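Local coordinates for protein glutaconate CoA-transferase subunit A (PDB 1POI) that catalyses the transfer of coenzyme A from acetyl-CoA to (R)-2-hydroxyglutarate and related acids such as glutaconate, a step of glutamate degradation by the hydroxyglutarate pathway, at residues R29-A34 with V174-A179; E37-G42 with I61-V66; I70-A75 with Y100-I105; A182-T187 with E212-D217. All blocks are in the same frame, centred on the assembly; numbering follows the deposited sequence.

Interaction 1: residues R29-A34 with V174-A179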
loop_
_atom_site.group_PDB
_atom_site.type_symbol
_atom_site.label_atom_id
_atom_site.label_comp_id
_atom_site.label_asym_id
_atom_site.label_seq_id
_atom_site.Cartn_x
_atom_site.Cartn_y
_atom_site.Cartn_z
ATOM N N ARG A 29 -16.203 16.849 -3.106
ATOM C CA ARG A 29 -16.928 15.924 -2.230
ATOM C C ARG A 29 -18.244 16.381 -1.561
ATOM O O ARG A 29 -18.408 16.236 -0.353
ATOM C CB ARG A 29 -15.974 15.319 -1.190
ATOM C CG ARG A 29 -16.115 13.774 -1.041
ATOM C CD ARG A 29 -15.253 13.204 0.087
ATOM N NE ARG A 29 -15.505 13.920 1.334
ATOM C CZ ARG A 29 -14.641 14.774 1.880
ATOM N NH1 ARG A 29 -13.474 14.977 1.306
ATOM N NH2 ARG A 29 -15.000 15.570 2.875
ATOM N N LYS A 30 -19.183 16.898 -2.353
ATOM C CA LYS A 30 -20.498 17.336 -1.873
ATOM C C LYS A 30 -21.517 16.164 -1.958
ATOM O O LYS A 30 -21.521 15.391 -2.922
ATOM C CB LYS A 30 -20.999 18.482 -2.749
ATOM C CG LYS A 30 -21.234 19.783 -2.031
ATOM C CD LYS A 30 -19.953 20.478 -1.735
ATOM C CE LYS A 30 -20.226 21.728 -0.952
ATOM N NZ LYS A 30 -20.907 21.371 0.336
ATOM N N PRO A 31 -22.415 16.025 -0.976
ATOM C CA PRO A 31 -23.355 14.902 -1.096
ATOM C C PRO A 31 -24.543 15.179 -2.054
ATOM O O PRO A 31 -25.691 15.385 -1.615
ATOM C CB PRO A 31 -23.800 14.700 0.349
ATOM C CG PRO A 31 -23.835 16.132 0.856
ATOM C CD PRO A 31 -22.541 16.697 0.332
ATOM N N TYR A 32 -24.282 15.114 -3.361
ATOM C CA TYR A 32 -25.313 15.371 -4.376
ATOM C C TYR A 32 -26.441 14.347 -4.511
ATOM O O TYR A 32 -27.603 14.734 -4.535
ATOM C CB TYR A 32 -24.686 15.642 -5.750
ATOM C CG TYR A 32 -24.285 17.086 -5.924
ATOM C CD1 TYR A 32 -25.230 18.047 -6.207
ATOM C CD2 TYR A 32 -22.973 17.497 -5.749
ATOM C CE1 TYR A 32 -24.892 19.371 -6.297
ATOM C CE2 TYR A 32 -22.633 18.824 -5.838
ATOM C CZ TYR A 32 -23.602 19.752 -6.109
ATOM O OH TYR A 32 -23.299 21.090 -6.143
ATOM N N ALA A 33 -26.132 13.053 -4.584
ATOM C CA ALA A 33 -27.208 12.062 -4.720
ATOM C C ALA A 33 -28.292 12.329 -3.681
ATOM O O ALA A 33 -29.471 12.436 -4.017
ATOM C CB ALA A 33 -26.679 10.652 -4.564
ATOM N N ALA A 34 -27.844 12.554 -2.445
ATOM C CA ALA A 34 -28.705 12.828 -1.300
ATOM C C ALA A 34 -29.469 14.128 -1.467
ATOM O O ALA A 34 -30.681 14.151 -1.285
ATOM C CB ALA A 34 -27.883 12.882 -0.026
ATOM N N VAL A 174 -29.495 16.532 11.576
ATOM C CA VAL A 174 -28.979 15.548 10.604
ATOM C C VAL A 174 -27.698 16.056 9.918
ATOM O O VAL A 174 -27.553 17.256 9.595
ATOM C CB VAL A 174 -29.967 15.244 9.459
ATOM C CG1 VAL A 174 -29.724 13.854 8.909
ATOM C CG2 VAL A 174 -31.380 15.393 9.906
ATOM N N ALA A 175 -26.779 15.130 9.698
ATOM C CA ALA A 175 -25.534 15.429 9.016
ATOM C C ALA A 175 -25.494 14.486 7.821
ATOM O O ALA A 175 -25.783 13.275 7.968
ATOM C CB ALA A 175 -24.382 15.167 9.906
ATOM N N ILE A 176 -25.233 15.038 6.632
ATOM C CA ILE A 176 -25.150 14.211 5.421
ATOM C C ILE A 176 -23.791 14.427 4.784
ATOM O O ILE A 176 -23.423 15.572 4.474
ATOM C CB ILE A 176 -26.281 14.532 4.419
ATOM C CG1 ILE A 176 -27.647 14.263 5.086
ATOM C CG2 ILE A 176 -26.139 13.655 3.179
ATOM C CD1 ILE A 176 -28.818 14.975 4.470
ATOM N N ILE A 177 -23.016 13.341 4.678
ATOM C CA ILE A 177 -21.670 13.379 4.088
ATOM C C ILE A 177 -21.411 12.244 3.061
ATOM O O ILE A 177 -22.009 11.154 3.135
ATOM C CB ILE A 177 -20.546 13.348 5.191
ATOM C CG1 ILE A 177 -20.430 11.960 5.812
ATOM C CG2 ILE A 177 -20.792 14.397 6.263
ATOM C CD1 ILE A 177 -19.480 11.933 6.987
ATOM N N HIS A 178 -20.515 12.497 2.110
ATOM C CA HIS A 178 -20.205 11.492 1.099
ATOM C C HIS A 178 -18.772 10.962 1.249
ATOM O O HIS A 178 -17.820 11.730 1.256
ATOM C CB HIS A 178 -20.404 12.073 -0.302
ATOM C CG HIS A 178 -20.287 11.049 -1.378
ATOM N ND1 HIS A 178 -21.236 10.071 -1.564
ATOM C CD2 HIS A 178 -19.269 10.745 -2.209
ATOM C CE1 HIS A 178 -20.801 9.196 -2.451
ATOM N NE2 HIS A 178 -19.607 9.584 -2.857
ATOM N N ALA A 179 -18.607 9.653 1.321
ATOM C CA ALA A 179 -17.280 9.101 1.503
ATOM C C ALA A 179 -16.977 8.000 0.495
ATOM O O ALA A 179 -17.894 7.475 -0.145
ATOM C CB ALA A 179 -17.168 8.572 2.902
#
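Pro31, Ala34 and Ile176 make the apolar part of this contact, in which the residues leading into helix 32-40 lie against strand 174-179. The methyl CG2 of Ile176 is where they meet: Pro31 CB lies 3.8 Å from Ile176 CG2, and Ala34 CB lies 3.7 Å from the same carbon. The torsion accounts for this, since with chi1 at -60° CG2 stands anti to the backbone N, and from there it meets Pro31 and Ala34. Farther along, the proline ring also reaches the strand backbone, with Pro31 CG 3.7 Å from Ile176 O, while Pro31 CA packs at 4.2 Å on His178 CB.

The polar part is thinner. Arg29 NE approaches His178 O at 3.2 Å within the guanidinium plane, but its N-H bends to 121°, so the bond is weak. The firmer grip on this guanidinium comes from Asp197, by a salt bridge, and from the carbonyl of Gly193. The His178 ring likewise finds its partners elsewhere: ND1 bonds to Thr210 and NE2 to Glu212.

Backbone geometry sets up the entry to the helix. Tyr32 N donates to Lys30 O at 2.8 Å around Pro31, an inverse gamma turn whose central residue is also the N-cap. All the touching residues are buried, and the side chain of Leu22, on the adjacent strand 19-22, touches both Pro31 and Ile176. A helix that follows one strand and packs over it and its parallel neighbour is typical of an open, Rossmann-like alpha/beta sheet, here one of seven parallel strands.

Interaction 2: residues E37-G42 with I61-V66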
loop_
_atom_site.group_PDB
_atom_site.type_symbol
_atom_site.label_atom_id
_atom_site.label_comp_id
_atom_site.label_asym_id
_atom_site.label_seq_id
_atom_site.Cartn_x
_atom_site.Cartn_y
_atom_site.Cartn_z
ATOM N N GLU A 37 -32.557 13.593 -3.319
ATOM C CA GLU A 37 -33.680 12.937 -2.654
ATOM C C GLU A 37 -34.390 13.892 -1.666
ATOM O O GLU A 37 -35.616 13.864 -1.522
ATOM C CB GLU A 37 -33.213 11.669 -1.957
ATOM C CG GLU A 37 -34.352 10.773 -1.533
ATOM C CD GLU A 37 -34.927 9.916 -2.662
ATOM O OE1 GLU A 37 -34.334 9.864 -3.770
ATOM O OE2 GLU A 37 -35.966 9.252 -2.422
ATOM N N ILE A 38 -33.628 14.744 -0.998
ATOM C CA ILE A 38 -34.223 15.711 -0.100
ATOM C C ILE A 38 -35.242 16.492 -0.934
ATOM O O ILE A 38 -36.435 16.501 -0.625
ATOM C CB ILE A 38 -33.141 16.639 0.497
ATOM C CG1 ILE A 38 -32.421 15.925 1.647
ATOM C CG2 ILE A 38 -33.730 17.945 0.942
ATOM C CD1 ILE A 38 -31.187 16.677 2.196
ATOM N N LEU A 39 -34.802 17.065 -2.045
ATOM C CA LEU A 39 -35.708 17.822 -2.928
ATOM C C LEU A 39 -36.876 16.971 -3.424
ATOM O O LEU A 39 -38.052 17.330 -3.275
ATOM C CB LEU A 39 -34.959 18.346 -4.151
ATOM C CG LEU A 39 -34.086 19.556 -3.918
ATOM C CD1 LEU A 39 -33.484 19.985 -5.226
ATOM C CD2 LEU A 39 -34.924 20.662 -3.348
ATOM N N ARG A 40 -36.522 15.836 -4.006
ATOM C CA ARG A 40 -37.483 14.897 -4.555
ATOM C C ARG A 40 -38.526 14.489 -3.519
ATOM O O ARG A 40 -39.620 14.065 -3.878
ATOM C CB ARG A 40 -36.731 13.659 -5.075
ATOM C CG ARG A 40 -37.475 12.782 -6.069
ATOM C CD ARG A 40 -36.616 11.620 -6.548
ATOM N NE ARG A 40 -35.492 12.112 -7.336
ATOM C CZ ARG A 40 -34.239 11.679 -7.218
ATOM N NH1 ARG A 40 -33.937 10.730 -6.347
ATOM N NH2 ARG A 40 -33.277 12.228 -7.945
ATOM N N GLN A 41 -38.214 14.628 -2.236
ATOM C CA GLN A 41 -39.172 14.218 -1.216
ATOM C C GLN A 41 -40.064 15.315 -0.624
ATOM O O GLN A 41 -40.882 15.060 0.252
ATOM C CB GLN A 41 -38.476 13.398 -0.131
ATOM C CG GLN A 41 -38.171 11.981 -0.568
ATOM C CD GLN A 41 -37.822 11.102 0.587
ATOM O OE1 GLN A 41 -38.399 11.228 1.662
ATOM N NE2 GLN A 41 -36.879 10.199 0.388
ATOM N N GLY A 42 -39.943 16.525 -1.146
ATOM C CA GLY A 42 -40.754 17.603 -0.646
ATOM C C GLY A 42 -40.292 18.038 0.727
ATOM O O GLY A 42 -41.023 18.733 1.445
ATOM N N ILE A 61 -32.088 26.208 -1.805
ATOM C CA ILE A 61 -32.594 27.577 -1.734
ATOM C C ILE A 61 -33.554 27.884 -2.889
ATOM O O ILE A 61 -34.712 28.241 -2.656
ATOM C CB ILE A 61 -31.446 28.588 -1.760
ATOM C CG1 ILE A 61 -30.581 28.436 -0.518
ATOM C CG2 ILE A 61 -31.983 29.994 -1.860
ATOM C CD1 ILE A 61 -29.366 29.309 -0.543
ATOM N N GLY A 62 -33.071 27.731 -4.120
ATOM C CA GLY A 62 -33.877 27.980 -5.300
ATOM C C GLY A 62 -35.178 27.205 -5.301
ATOM O O GLY A 62 -36.171 27.684 -5.839
ATOM N N ASN A 63 -35.164 25.987 -4.773
ATOM C CA ASN A 63 -36.385 25.193 -4.670
ATOM C C ASN A 63 -37.152 25.588 -3.382
ATOM O O ASN A 63 -37.967 24.817 -2.854
ATOM C CB ASN A 63 -36.062 23.702 -4.631
ATOM C CG ASN A 63 -35.811 23.115 -6.014
ATOM O OD1 ASN A 63 -36.730 22.577 -6.656
ATOM N ND2 ASN A 63 -34.557 23.172 -6.464
ATOM N N GLY A 64 -36.866 26.777 -2.865
ATOM C CA GLY A 64 -37.522 27.262 -1.658
ATOM C C GLY A 64 -37.605 26.353 -0.438
ATOM O O GLY A 64 -38.583 26.447 0.320
ATOM N N ARG A 65 -36.583 25.519 -0.214
ATOM C CA ARG A 65 -36.561 24.605 0.931
ATOM C C ARG A 65 -35.779 25.101 2.156
ATOM O O ARG A 65 -35.519 24.315 3.065
ATOM C CB ARG A 65 -35.982 23.239 0.547
ATOM C CG ARG A 65 -36.483 22.647 -0.737
ATOM C CD ARG A 65 -37.907 22.180 -0.697
ATOM N NE ARG A 65 -38.318 21.686 -2.020
ATOM C CZ ARG A 65 -38.449 20.396 -2.333
ATOM N NH1 ARG A 65 -38.209 19.463 -1.426
ATOM N NH2 ARG A 65 -38.788 20.025 -3.560
ATOM N N VAL A 66 -35.461 26.381 2.239
ATOM C CA VAL A 66 -34.679 26.854 3.368
ATOM C C VAL A 66 -35.345 28.011 4.112
ATOM O O VAL A 66 -35.619 29.071 3.530
ATOM C CB VAL A 66 -33.245 27.227 2.897
ATOM C CG1 VAL A 66 -32.439 27.822 4.021
ATOM C CG2 VAL A 66 -32.534 25.988 2.357
#
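Arg65 reaches across from the loop after helix 55-62 and closes on the carbonyl of Leu39, in the last turn of helix 32-40. From CB the chain leaves with CG anti to the carbonyl carbon, and CG comes within 3.6 Å of Leu39 CD2. A bend at chi2 (-71°) then turns the chain so that NE also passes over that methyl. NE donates a weak bond to Asn63 O at 3.3 Å, near the guanidinium plane, which ties the side chain back to its own loop. At CZ the group lies flat over Leu39: CD2 sits 3.7 Å above the plane, over its centre. The tip holds one oxygen with two nitrogens, NH1 and NH2 each 2.8 Å from Leu39 O, with N-H angles of 138°. NH1 comes in the carbonyl plane on a lone pair, whereas NH2 is tilted from it by 32°; NH1 also bonds to Ile43 O. Alongside, Leu39 CD2 touches Asn63 CB at 3.5 Å, the two side chains crossing at about a right angle.

Both helices end in Schellman motifs, with Gly42 and Gly64 taking positive phi, and Gly42 N donates to Leu39 O at 3.0 Å. With an alanine at Arg65, that carbonyl would probably keep only the Gly42 amide of its three donors, and the Leu39 methyl would lose its flat cover. Three donors on one oxygen, two of them from a cation, suggest that Arg65 adds to the hold on the C-terminal end of helix 32-40, its charge probably favoured by the negative end of the helix dipole.

Interaction 3: residues I70-A75 with Y100-I105; sequences INCYTA and YSQDVI
Cys72 carries SG between its backbone N and carbonyl carbon (chi1 64°), and Gln102 swings CG anti to its N (chi1 -175°), which lays the two side chains against each other: Cys72 SG is 3.7 Å from Gln102 CG, and Cys72 CB 3.4 Å from Gln102 CA. This is the C-terminal end of the parallel Rossmann-like sheet, where strand 66-71 passes the first turn of helix 102-114, the helix that follows strand 96-99, outermost within this chain. Ser101 is the N-cap, its OG accepting from Val104 N at 3.2 Å.

Tyr100 N donates to Asn71 O at 2.7 Å and 161°, carrying the strand pairing on to the start of the helix, and a CA-H...O contact joins Cys72 CA to Tyr100 O at 3.2 Å. Ile105 packs on Cys72 and Ile70, with CG1 on Cys72 CB and CD1 on Ile70 CG2. A chain of another protein in the assembly forms backbone hydrogen bonds with Cys72 and Gln102, which places this contact at a subunit interface. Tyr100 directs its hydroxyl to Lys150 O. The tyrosine and Ile70 lie side by side, and Ile70 CG2 meets the ring in plane, at its edge, 3.3 Å from Tyr100 CD2.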
loop_
_atom_site.group_PDB
_atom_site.type_symbol
_atom_site.label_atom_id
_atom_site.label_comp_id
_atom_site.label_asym_id
_atom_site.label_seq_id
_atom_site.Cartn_x
_atom_site.Cartn_y
_atom_site.Cartn_z
ATOM N N ILE A 70 -27.460 29.994 7.343
ATOM C CA ILE A 70 -26.321 30.617 8.032
ATOM C C ILE A 70 -25.187 30.588 7.004
ATOM O O ILE A 70 -24.674 29.528 6.642
ATOM C CB ILE A 70 -25.944 29.863 9.383
ATOM C CG1 ILE A 70 -27.202 29.513 10.211
ATOM C CG2 ILE A 70 -25.029 30.739 10.246
ATOM C CD1 ILE A 70 -28.119 30.681 10.526
ATOM N N ASN A 71 -24.737 31.765 6.616
ATOM C CA ASN A 71 -23.780 31.882 5.538
ATOM C C ASN A 71 -22.393 32.488 5.737
ATOM O O ASN A 71 -22.210 33.498 6.456
ATOM C CB ASN A 71 -24.480 32.649 4.412
ATOM C CG ASN A 71 -23.713 32.625 3.130
ATOM O OD1 ASN A 71 -23.694 31.603 2.435
ATOM N ND2 ASN A 71 -23.056 33.739 2.809
ATOM N N CYS A 72 -21.439 31.907 5.000
ATOM C CA CYS A 72 -20.045 32.372 4.991
ATOM C C CYS A 72 -19.542 32.532 3.551
ATOM O O CYS A 72 -18.861 33.513 3.251
ATOM C CB CYS A 72 -19.116 31.459 5.797
ATOM S SG CYS A 72 -18.918 29.763 5.206
ATOM N N TYR A 73 -19.982 31.640 2.658
ATOM C CA TYR A 73 -19.581 31.645 1.255
ATOM C C TYR A 73 -20.441 30.669 0.443
ATOM O O TYR A 73 -20.623 29.507 0.854
ATOM C CB TYR A 73 -18.092 31.240 1.172
ATOM C CG TYR A 73 -17.547 31.001 -0.217
ATOM C CD1 TYR A 73 -17.653 29.746 -0.824
ATOM C CD2 TYR A 73 -16.970 32.040 -0.942
ATOM C CE1 TYR A 73 -17.209 29.525 -2.125
ATOM C CE2 TYR A 73 -16.520 31.839 -2.242
ATOM C CZ TYR A 73 -16.646 30.577 -2.830
ATOM O OH TYR A 73 -16.232 30.397 -4.135
ATOM N N THR A 74 -20.962 31.128 -0.703
ATOM C CA THR A 74 -21.780 30.265 -1.575
ATOM C C THR A 74 -21.476 30.463 -3.064
ATOM O O THR A 74 -21.951 31.414 -3.677
ATOM C CB THR A 74 -23.297 30.485 -1.366
ATOM O OG1 THR A 74 -23.551 30.737 0.018
ATOM C CG2 THR A 74 -24.074 29.243 -1.772
ATOM N N ALA A 75 -20.758 29.513 -3.660
ATOM C CA ALA A 75 -20.376 29.591 -5.069
ATOM C C ALA A 75 -19.894 28.259 -5.567
ATOM O O ALA A 75 -19.218 27.544 -4.854
ATOM C CB ALA A 75 -19.260 30.590 -5.258
ATOM N N TYR A 100 -21.710 34.945 8.707
ATOM C CA TYR A 100 -20.620 34.788 9.670
ATOM C C TYR A 100 -19.397 34.592 8.761
ATOM O O TYR A 100 -19.534 34.236 7.583
ATOM C CB TYR A 100 -20.773 33.521 10.544
ATOM C CG TYR A 100 -21.770 33.600 11.690
ATOM C CD1 TYR A 100 -21.544 34.425 12.797
ATOM C CD2 TYR A 100 -22.932 32.838 11.676
ATOM C CE1 TYR A 100 -22.454 34.485 13.855
ATOM C CE2 TYR A 100 -23.841 32.896 12.727
ATOM C CZ TYR A 100 -23.598 33.718 13.808
ATOM O OH TYR A 100 -24.519 33.768 14.824
ATOM N N SER A 101 -18.213 34.843 9.299
ATOM C CA SER A 101 -16.972 34.632 8.571
ATOM C C SER A 101 -16.882 33.107 8.464
ATOM O O SER A 101 -17.385 32.403 9.336
ATOM C CB SER A 101 -15.804 35.132 9.411
ATOM O OG SER A 101 -15.327 34.088 10.245
ATOM N N GLN A 102 -16.217 32.594 7.435
ATOM C CA GLN A 102 -16.082 31.151 7.244
ATOM C C GLN A 102 -15.329 30.459 8.380
ATOM O O GLN A 102 -15.634 29.321 8.759
ATOM C CB GLN A 102 -15.374 30.886 5.928
ATOM C CG GLN A 102 -15.270 29.439 5.546
ATOM C CD GLN A 102 -14.746 29.288 4.140
ATOM O OE1 GLN A 102 -15.433 29.603 3.175
ATOM N NE2 GLN A 102 -13.520 28.797 4.015
ATOM N N ASP A 103 -14.352 31.162 8.929
ATOM C CA ASP A 103 -13.533 30.640 10.015
ATOM C C ASP A 103 -14.439 30.266 11.174
ATOM O O ASP A 103 -14.421 29.124 11.656
ATOM C CB ASP A 103 -12.531 31.714 10.421
ATOM C CG ASP A 103 -11.864 32.349 9.216
ATOM O OD1 ASP A 103 -11.494 31.588 8.289
ATOM O OD2 ASP A 103 -11.744 33.592 9.171
ATOM N N VAL A 104 -15.317 31.201 11.530
ATOM C CA VAL A 104 -16.265 30.998 12.616
ATOM C C VAL A 104 -17.190 29.818 12.330
ATOM O O VAL A 104 -17.437 29.020 13.221
ATOM C CB VAL A 104 -17.063 32.276 12.898
ATOM C CG1 VAL A 104 -18.212 32.014 13.854
ATOM C CG2 VAL A 104 -16.157 33.309 13.477
ATOM N N ILE A 105 -17.666 29.676 11.098
ATOM C CA ILE A 105 -18.537 28.561 10.756
ATOM C C ILE A 105 -17.854 27.200 10.958
ATOM O O ILE A 105 -18.433 26.279 11.527
ATOM C CB ILE A 105 -19.029 28.666 9.305
ATOM C CG1 ILE A 105 -19.951 29.877 9.143
ATOM C CG2 ILE A 105 -19.753 27.358 8.886
ATOM C CD1 ILE A 105 -21.394 29.596 9.454
#

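Interaction 4: residues A182-T187 with E212-D217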
loop_
_atom_site.group_PDB
_atom_site.type_symbol
_atom_site.label_atom_id
_atom_site.label_comp_id
_atom_site.label_asym_id
_atom_site.label_seq_id
_atom_site.Cartn_x
_atom_site.Cartn_y
_atom_site.Cartn_z
ATOM N N ALA A 182 -17.360 2.580 3.268
ATOM C CA ALA A 182 -18.051 2.473 4.543
ATOM C C ALA A 182 -18.418 1.015 4.748
ATOM O O ALA A 182 -18.426 0.235 3.795
ATOM C CB ALA A 182 -19.288 3.340 4.552
ATOM N N SER A 183 -18.599 0.623 6.001
ATOM C CA SER A 183 -18.958 -0.754 6.331
ATOM C C SER A 183 -20.451 -0.852 6.677
ATOM O O SER A 183 -21.140 0.181 6.833
ATOM C CB SER A 183 -18.123 -1.230 7.525
ATOM O OG SER A 183 -17.943 -0.178 8.473
ATOM N N PRO A 184 -20.990 -2.078 6.775
ATOM C CA PRO A 184 -22.407 -2.150 7.116
ATOM C C PRO A 184 -22.675 -1.619 8.538
ATOM O O PRO A 184 -23.797 -1.278 8.868
ATOM C CB PRO A 184 -22.697 -3.640 7.005
ATOM C CG PRO A 184 -21.787 -4.053 5.917
ATOM C CD PRO A 184 -20.512 -3.388 6.319
ATOM N N ASP A 185 -21.658 -1.560 9.387
ATOM C CA ASP A 185 -21.874 -1.059 10.731
ATOM C C ASP A 185 -21.660 0.424 10.854
ATOM O O ASP A 185 -21.645 0.952 11.965
ATOM C CB ASP A 185 -21.031 -1.804 11.771
ATOM C CG ASP A 185 -19.531 -1.501 11.684
ATOM O OD1 ASP A 185 -19.104 -0.429 11.201
ATOM O OD2 ASP A 185 -18.767 -2.376 12.133
ATOM N N GLY A 186 -21.413 1.089 9.733
ATOM C CA GLY A 186 -21.226 2.529 9.784
ATOM C C GLY A 186 -19.809 3.060 9.828
ATOM O O GLY A 186 -19.634 4.286 9.831
ATOM N N THR A 187 -18.797 2.188 9.899
ATOM C CA THR A 187 -17.424 2.684 9.892
ATOM C C THR A 187 -17.187 3.341 8.514
ATOM O O THR A 187 -17.421 2.723 7.455
ATOM C CB THR A 187 -16.393 1.576 10.132
ATOM O OG1 THR A 187 -16.885 0.657 11.116
ATOM C CG2 THR A 187 -15.112 2.179 10.646
ATOM N N GLU A 212 -19.219 5.461 -2.001
ATOM C CA GLU A 212 -18.935 4.892 -3.316
ATOM C C GLU A 212 -18.962 3.395 -3.246
ATOM O O GLU A 212 -19.289 2.721 -4.212
ATOM C CB GLU A 212 -17.557 5.334 -3.775
ATOM C CG GLU A 212 -17.399 6.818 -3.923
ATOM C CD GLU A 212 -18.087 7.338 -5.161
ATOM O OE1 GLU A 212 -18.402 6.530 -6.050
ATOM O OE2 GLU A 212 -18.300 8.560 -5.258
ATOM N N GLU A 213 -18.488 2.859 -2.140
ATOM C CA GLU A 213 -18.512 1.425 -1.961
ATOM C C GLU A 213 -18.629 1.040 -0.506
ATOM O O GLU A 213 -18.311 1.817 0.385
ATOM C CB GLU A 213 -17.292 0.777 -2.581
ATOM C CG GLU A 213 -16.005 1.450 -2.206
ATOM C CD GLU A 213 -14.818 0.790 -2.853
ATOM O OE1 GLU A 213 -14.928 -0.412 -3.209
ATOM O OE2 GLU A 213 -13.787 1.491 -2.997
ATOM N N ILE A 214 -19.069 -0.189 -0.302
ATOM C CA ILE A 214 -19.284 -0.765 1.001
ATOM C C ILE A 214 -18.388 -1.990 1.114
ATOM O O ILE A 214 -18.386 -2.841 0.215
ATOM C CB ILE A 214 -20.801 -1.206 1.140
ATOM C CG1 ILE A 214 -21.717 0.032 1.093
ATOM C CG2 ILE A 214 -21.036 -2.037 2.406
ATOM C CD1 ILE A 214 -23.195 -0.268 1.250
ATOM N N ILE A 215 -17.605 -2.063 2.188
ATOM C CA ILE A 215 -16.743 -3.227 2.433
ATOM C C ILE A 215 -17.131 -3.881 3.768
ATOM O O ILE A 215 -17.716 -3.225 4.650
ATOM C CB ILE A 215 -15.231 -2.874 2.439
ATOM C CG1 ILE A 215 -14.982 -1.511 3.078
ATOM C CG2 ILE A 215 -14.671 -2.900 1.018
ATOM C CD1 ILE A 215 -13.524 -1.258 3.356
ATOM N N SER A 216 -16.821 -5.166 3.913
ATOM C CA SER A 216 -17.150 -5.898 5.120
ATOM C C SER A 216 -16.536 -5.264 6.334
ATOM O O SER A 216 -15.545 -4.545 6.232
ATOM C CB SER A 216 -16.674 -7.340 5.025
ATOM O OG SER A 216 -15.266 -7.434 5.093
ATOM N N ASP A 217 -17.091 -5.571 7.499
ATOM C CA ASP A 217 -16.578 -5.017 8.741
ATOM C C ASP A 217 -15.218 -5.580 8.977
ATOM O O ASP A 217 -14.321 -4.836 9.349
ATOM C CB ASP A 217 -17.473 -5.356 9.927
ATOM C CG ASP A 217 -18.817 -4.682 9.852
ATOM O OD1 ASP A 217 -18.884 -3.458 9.571
ATOM O OD2 ASP A 217 -19.802 -5.404 10.084
#
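Ala182 is bound to strand 213-214 through both of its backbone polar atoms: Ile215 N donates to Ala182 O at 2.9 Å and 154°, and Ala182 N to Glu213 O at 3.1 Å. The pair is a parallel bridge, Ala182 paired with Ile214 and both side chains on the same face, in the small mixed sheet of strands 188-189, 181-182 and 213-214. Beyond it the chain folds into a type I turn, Ser183 to Gly186, with an Asx turn upon it, Asp185 OD1 accepting from Thr187 N at 2.9 Å.

Asp185 also faces Asp217, their carboxylate planes 13° apart and OD2 of Asp185 only 2.8 Å from OD1 of Asp217. Arg221 forms a salt bridge with Asp185 OD2 and is likely to offset this gathering of like charge; Asp185 N adds a weak bond to Asp217 OD1. Replacing Asp185 with an alanine would probably leave the Thr187 amide without its Asx-turn acceptor and Arg221 without its carboxylate mate.

Farther out is packing: Pro306 of a second copy of this subunit touches Glu213 and Ile215. Pro184 CG rests 4.1 Å from Ile214 CG2, and the neighbouring ring carbon, Pro184 CD, lies 3.3 Å from Ile215 O.

Three of the four contacts can be traced along the main parallel sheet and its helices. Interactions 1 and 2 use the two ends of helix 32-40 and meet through Ile176 CD1 and Ile38 CD1, 3.7 Å apart. Interaction 2 leads directly into interaction 3, since the loop holding Arg65 runs into strand 66-71. Interaction 1 also touches interaction 4: His178 NE2 lies 2.9 Å from Glu212 OE2 and Ala179 O 3.0 Å from Glu212 N, both probable hydrogen bonds. Interactions 3 and 4 lie on opposite sides of the chain's centre, about 32 Å between centres. A bound copper ion lies about 10 Å from Gly42 of interaction 2.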